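Local atomic coordinates of DUF1893 domain-containing protein (Thermotoga maritima, PDB entry 1VK9), a protein that is of unknown function but has a cytidine deaminase-like fold, binds zinc ions and was found ADP-ribosylated. Residues 69-74 / 90-95. Sequence-based numbering, arbitrary orientation.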
ATOM      1  N   LYS A  69      -7.663  -0.761   1.276  1.00 38.05           N
ATOM      2  CA  LYS A  69      -8.943  -0.053   1.133  1.00 37.02           C
ATOM      3  C   LYS A  69      -8.704   1.382   0.597  1.00 37.83           C
ATOM      4  O   LYS A  69      -9.435   1.882  -0.266  1.00 39.86           O
ATOM      5  CB  LYS A  69      -9.604   0.015   2.513  1.00 35.08           C
ATOM      6  CG  LYS A  69     -11.067  -0.335   2.613  1.00 39.36           C
ATOM      7  CD  LYS A  69     -11.491  -0.141   4.080  1.00 46.95           C
ATOM      8  CE  LYS A  69     -12.820  -0.775   4.402  1.00 47.78           C
ATOM      9  NZ  LYS A  69     -13.866   0.265   4.259  1.00 52.96           N
HETATM   10  N   MSE A  70      -7.664   2.032   1.109  1.00 35.31           N
HETATM   11  CA  MSE A  70      -7.456   3.437   0.866  1.00 34.17           C
HETATM   12  C   MSE A  70      -5.958   3.696   0.762  1.00 33.47           C
HETATM   13  O   MSE A  70      -5.247   3.647   1.766  1.00 34.66           O
HETATM   14  CB  MSE A  70      -8.068   4.232   2.028  1.00 35.06           C
HETATM   15  CG  MSE A  70      -7.925   5.757   1.929  1.00 40.89           C
HETATM   16 SE   MSE A  70      -8.857   6.541   0.355  1.00 58.61          SE
HETATM   17  CE  MSE A  70     -10.861   6.272   0.836  1.00 56.44           C
ATOM     18  N   VAL A  71      -5.468   3.950  -0.448  1.00 30.45           N
ATOM     19  CA  VAL A  71      -4.035   4.118  -0.623  1.00 30.08           C
ATOM     20  C   VAL A  71      -3.680   5.575  -0.904  1.00 31.88           C
ATOM     21  O   VAL A  71      -3.942   6.105  -2.000  1.00 32.99           O
ATOM     22  CB  VAL A  71      -3.461   3.139  -1.669  1.00 29.71           C
ATOM     23  CG1 VAL A  71      -1.989   3.405  -1.923  1.00 29.52           C
ATOM     24  CG2 VAL A  71      -3.593   1.736  -1.171  1.00 30.55           C
ATOM     25  N   GLY A  72      -3.106   6.225   0.106  1.00 31.78           N
ATOM     26  CA  GLY A  72      -2.608   7.580  -0.045  1.00 33.66           C
ATOM     27  C   GLY A  72      -1.104   7.553  -0.226  1.00 34.27           C
ATOM     28  O   GLY A  72      -0.499   6.479  -0.241  1.00 36.00           O
ATOM     29  N   LYS A  73      -0.493   8.724  -0.347  1.00 32.59           N
ATOM     30  CA  LYS A  73       0.964   8.813  -0.466  1.00 31.86           C
ATOM     31  C   LYS A  73       1.711   8.136   0.697  1.00 32.30           C
ATOM     32  O   LYS A  73       2.734   7.452   0.496  1.00 30.02           O
ATOM     33  CB  LYS A  73       1.388  10.264  -0.562  1.00 29.70           C
ATOM     34  CG  LYS A  73       2.514  10.499  -1.480  1.00 26.75           C
ATOM     35  CD  LYS A  73       2.883  11.960  -1.451  1.00 28.58           C
ATOM     36  CE  LYS A  73       4.233  12.132  -2.030  1.00 20.16           C
ATOM     37  NZ  LYS A  73       4.305  13.370  -2.772  1.00 33.69           N
ATOM     38  N   ALA A  74       1.201   8.334   1.912  1.00 32.59           N
ATOM     39  CA  ALA A  74       1.825   7.728   3.072  1.00 33.65           C
ATOM     40  C   ALA A  74       1.900   6.200   2.915  1.00 36.74           C
ATOM     41  O   ALA A  74       3.004   5.666   2.950  1.00 41.25           O
ATOM     42  CB  ALA A  74       1.132   8.124   4.312  1.00 32.54           C
ATOM     43  N   LYS A  90      -8.608  -0.287  -3.372  1.00 31.07           N
ATOM     44  CA  LYS A  90     -10.027  -0.080  -3.644  1.00 33.29           C
ATOM     45  C   LYS A  90     -10.251   1.396  -4.003  1.00 31.84           C
ATOM     46  O   LYS A  90     -10.971   1.709  -4.947  1.00 32.71           O
ATOM     47  CB  LYS A  90     -10.902  -0.552  -2.484  1.00 34.39           C
ATOM     48  CG  LYS A  90     -12.383  -0.281  -2.684  1.00 44.94           C
ATOM     49  CD  LYS A  90     -13.219  -0.948  -1.608  1.00 58.51           C
ATOM     50  CE  LYS A  90     -14.652  -0.464  -1.680  1.00 62.15           C
ATOM     51  NZ  LYS A  90     -15.567  -1.589  -1.404  1.00 66.87           N
ATOM     52  N   VAL A  91      -9.605   2.289  -3.259  1.00 30.53           N
ATOM     53  CA  VAL A  91      -9.526   3.701  -3.604  1.00 29.22           C
ATOM     54  C   VAL A  91      -8.063   4.125  -3.494  1.00 29.50           C
ATOM     55  O   VAL A  91      -7.407   3.816  -2.494  1.00 31.13           O
ATOM     56  CB  VAL A  91     -10.319   4.604  -2.615  1.00 27.98           C
ATOM     57  CG1 VAL A  91     -10.262   6.051  -3.060  1.00 25.66           C
ATOM     58  CG2 VAL A  91     -11.718   4.189  -2.502  1.00 26.89           C
ATOM     59  N   ILE A  92      -7.572   4.842  -4.505  1.00 28.35           N
ATOM     60  CA  ILE A  92      -6.232   5.421  -4.495  1.00 28.33           C
ATOM     61  C   ILE A  92      -6.293   6.933  -4.696  1.00 29.09           C
ATOM     62  O   ILE A  92      -7.103   7.430  -5.481  1.00 31.40           O
ATOM     63  CB  ILE A  92      -5.383   4.771  -5.601  1.00 28.70           C
ATOM     64  CG1 ILE A  92      -3.913   5.107  -5.438  1.00 28.39           C
ATOM     65  CG2 ILE A  92      -5.855   5.189  -7.001  1.00 28.98           C
ATOM     66  CD1 ILE A  92      -2.998   4.143  -6.189  1.00 32.96           C
ATOM     67  N   SER A  93      -5.440   7.675  -4.000  1.00 28.86           N
ATOM     68  CA  SER A  93      -5.389   9.117  -4.210  1.00 27.11           C
ATOM     69  C   SER A  93      -4.415   9.422  -5.326  1.00 27.99           C
ATOM     70  O   SER A  93      -3.499   8.643  -5.587  1.00 29.80           O
ATOM     71  CB  SER A  93      -4.978   9.842  -2.939  1.00 26.10           C
ATOM     72  OG  SER A  93      -3.581   9.775  -2.761  1.00 30.56           O
ATOM     73  N   LYS A  94      -4.616  10.562  -5.980  1.00 28.41           N
ATOM     74  CA  LYS A  94      -3.780  11.003  -7.084  1.00 29.49           C
ATOM     75  C   LYS A  94      -2.284  11.069  -6.736  1.00 30.44           C
ATOM     76  O   LYS A  94      -1.480  10.650  -7.549  1.00 32.15           O
ATOM     77  CB  LYS A  94      -4.276  12.346  -7.624  1.00 30.68           C
ATOM     78  CG  LYS A  94      -3.800  12.690  -9.022  1.00 35.26           C
ATOM     79  CD  LYS A  94      -4.539  13.916  -9.535  1.00 54.87           C
ATOM     80  CE  LYS A  94      -3.599  15.100  -9.741  1.00 67.12           C
ATOM     81  NZ  LYS A  94      -4.345  16.373  -9.619  1.00 68.21           N
ATOM     82  N   PRO A  95      -1.898  11.614  -5.574  1.00 29.61           N
ATOM     83  CA  PRO A  95      -0.498  11.598  -5.169  1.00 29.03           C
ATOM     84  C   PRO A  95       0.064  10.192  -5.142  1.00 31.05           C
ATOM     85  O   PRO A  95       1.160   9.987  -5.660  1.00 32.89           O
ATOM     86  CB  PRO A  95      -0.541  12.197  -3.767  1.00 29.74           C
ATOM     87  CG  PRO A  95      -1.707  13.135  -3.797  1.00 28.85           C
ATOM     88  CD  PRO A  95      -2.717  12.357  -4.592  1.00 31.82           C
TER
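Val71 is gripped through both its amide and its carbonyl by the neighbouring parallel strand. Val71 N donates to Val91 O at 2.8 Å, nearly straight (166° at the hydrogen), and Val71 O receives Ser93 N at 3.0 Å. A third bond, Val91 N to Lys69 O, also 3.0 Å, is more bent (141°). The Met70 CA hydrogen adds a contact to Val91 O. Where the strands end, Ser93 OG lies 3.6 Å from Gly72 CA. Both residues are helix N-caps: Glu128 binds Ser93 OG with one carboxylate oxygen and Lys73 N with the other, joining the two helix starts.

On one face, Met70, a selenomethionine, lies alongside Val91, SE 3.7 Å from Val91 CG1. Its CG is anti to the backbone N (chi1 180°), and bends at chi2 and chi3 lay SE and CE beside the isopropyl group. An alanine in place of Val91 removes both methyls and would probably leave SE and CE just the CB of this residue to lie against, the end of Met70 freer to turn. On the other face Val71 CB and Ile92 CG1 meet loosely at 4.3 Å. Farther on, the Lys73 chain crosses Pro95 at about a right angle, CD 4.1 Å from Pro95 CB, while its NZ reaches the carbonyls of Leu132 and Met134.

The two strands belong to a beta-alpha-beta unit with helix 73-82 between them. Backbone bonds set their register, apolar side chains pair on both faces, and the shared Glu128 carboxylate probably complements the positive ends of both helix dipoles.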